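Local coordinates for geranyltranstransferase (Thermotoga neapolitana, PDB 4WK5), which probably acts as a magnesium-dependent prenyltransferase of the FPP/GGPP synthase family, building isoprenoid diphosphate chains, at residues A84-L87 with F88-S92. Sequence-based numbering, arbitrary orientation. Where two conformers were deposited one is given.
Sequences AVEL and FHTAS
The carbonyl oxygen E86 O is gripped twice by one residue: T90 N and T90 OG1 each donate to it at 2.9 Å. The two donors come from opposite faces of the carbonyl plane, the hydroxyl tilted further from it (35°) than the amide. With chi1 at -60°, OG1 lies beside its own backbone N and is turned back against the preceding helical turn, where its proton goes to E86 O; this buried hydroxyl is thus satisfied within the helix. The side chain of E86 runs alongside that of H89, both leaving the helix in the same direction. A bend at chi2 brings the carboxylate to the rim of the imidazole, with OE1 and OE2 each 4.0 Å from H89 CD2, OE2 near the ring plane, and the two flat groups turned 50° apart. This is a loose approach to a ring carbon; the strong partner of OE2 is R58, which forms a salt bridge to it. Regular i to i+4 bonds continue on either side, H89 N to V85 O at 2.9 Å and A91 N to L87 O at 3.0 Å. Around the helix, L87 packs on helix 23-36, V85 on helix 175-201, and the ring of F88 meets F130 and also F131 of the second subunit. The arrangement is an uninterrupted stretch of alpha-helix with a threonine hydroxyl returned to the i-4 carbonyl, set in helix 75-96 of the predominantly helical isoprenoid synthase fold.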
loop_
_atom_site.group_PDB
_atom_site.type_symbol
_atom_site.label_atom_id
_atom_site.label_comp_id
_atom_site.label_asym_id
_atom_site.label_seq_id
_atom_site.Cartn_x
_atom_site.Cartn_y
_atom_site.Cartn_z
ATOM N N ALA A 84 5.778 7.137 -9.745
ATOM C CA ALA A 84 5.391 6.558 -8.451
ATOM C C ALA A 84 4.509 7.512 -7.655
ATOM O O ALA A 84 3.475 7.112 -7.112
ATOM C CB ALA A 84 6.618 6.179 -7.636
ATOM N N VAL A 85 4.907 8.784 -7.596
ATOM C CA VAL A 85 4.143 9.753 -6.836
ATOM C C VAL A 85 2.749 9.893 -7.449
ATOM O O VAL A 85 1.742 9.977 -6.740
ATOM C CB VAL A 85 4.870 11.116 -6.789
ATOM C CG1 VAL A 85 3.950 12.205 -6.290
ATOM C CG2 VAL A 85 6.124 11.005 -5.894
ATOM N N GLU A 86 2.677 9.885 -8.773
ATOM C CA GLU A 86 1.370 10.063 -9.404
ATOM C C GLU A 86 0.502 8.811 -9.252
ATOM O O GLU A 86 -0.718 8.928 -9.077
ATOM C CB GLU A 86 1.517 10.432 -10.888
ATOM C CG GLU A 86 0.189 10.788 -11.597
ATOM C CD GLU A 86 -0.519 12.034 -11.048
ATOM O OE1 GLU A 86 0.061 12.788 -10.239
ATOM O OE2 GLU A 86 -1.688 12.253 -11.425
ATOM N N LEU A 87 1.102 7.622 -9.318
ATOM C CA LEU A 87 0.349 6.393 -9.056
ATOM C C LEU A 87 -0.229 6.402 -7.641
ATOM O O LEU A 87 -1.385 6.023 -7.419
ATOM C CB LEU A 87 1.235 5.163 -9.260
ATOM C CG LEU A 87 1.590 4.867 -10.727
ATOM C CD1 LEU A 87 2.727 3.854 -10.787
ATOM C CD2 LEU A 87 0.375 4.339 -11.481
ATOM N N PHE A 88 0.574 6.844 -6.680
ATOM C CA PHE A 88 0.124 6.908 -5.297
ATOM C C PHE A 88 -1.030 7.891 -5.152
ATOM O O PHE A 88 -2.034 7.593 -4.481
ATOM C CB PHE A 88 1.286 7.286 -4.359
ATOM C CG PHE A 88 0.945 7.119 -2.908
ATOM C CD1 PHE A 88 0.251 8.103 -2.227
ATOM C CD2 PHE A 88 1.275 5.942 -2.243
ATOM C CE1 PHE A 88 -0.103 7.927 -0.886
ATOM C CE2 PHE A 88 0.922 5.764 -0.899
ATOM C CZ PHE A 88 0.238 6.751 -0.235
ATOM N N HIS A 89 -0.883 9.061 -5.779
ATOM C CA HIS A 89 -1.923 10.083 -5.737
ATOM C C HIS A 89 -3.222 9.547 -6.358
ATOM O O HIS A 89 -4.310 9.730 -5.796
ATOM C CB HIS A 89 -1.447 11.350 -6.454
ATOM C CG HIS A 89 -2.519 12.388 -6.622
ATOM N ND1 HIS A 89 -3.145 12.990 -5.557
ATOM C CD2 HIS A 89 -3.092 12.902 -7.735
ATOM C CE1 HIS A 89 -4.051 13.840 -6.003
ATOM N NE2 HIS A 89 -4.042 13.802 -7.323
ATOM N N THR A 90 -3.101 8.866 -7.502
ATOM C CA THR A 90 -4.274 8.298 -8.173
ATOM C C THR A 90 -4.998 7.304 -7.270
ATOM O O THR A 90 -6.222 7.356 -7.123
ATOM C CB THR A 90 -3.867 7.618 -9.499
ATOM O OG1 THR A 90 -3.253 8.605 -10.354
ATOM C CG2 THR A 90 -5.090 7.017 -10.196
ATOM N N ALA A 91 -4.224 6.413 -6.653
ATOM C CA ALA A 91 -4.759 5.416 -5.733
ATOM C C ALA A 91 -5.514 6.058 -4.575
ATOM O O ALA A 91 -6.596 5.604 -4.188
ATOM C CB ALA A 91 -3.616 4.538 -5.196
ATOM N N SER A 92 -4.948 7.132 -4.026
ATOM C CA SER A 92 -5.580 7.823 -2.910
ATOM C C SER A 92 -6.948 8.386 -3.314
ATOM O O SER A 92 -7.897 8.333 -2.530
ATOM C CB SER A 92 -4.671 8.936 -2.357
ATOM O OG SER A 92 -4.499 10.019 -3.258
#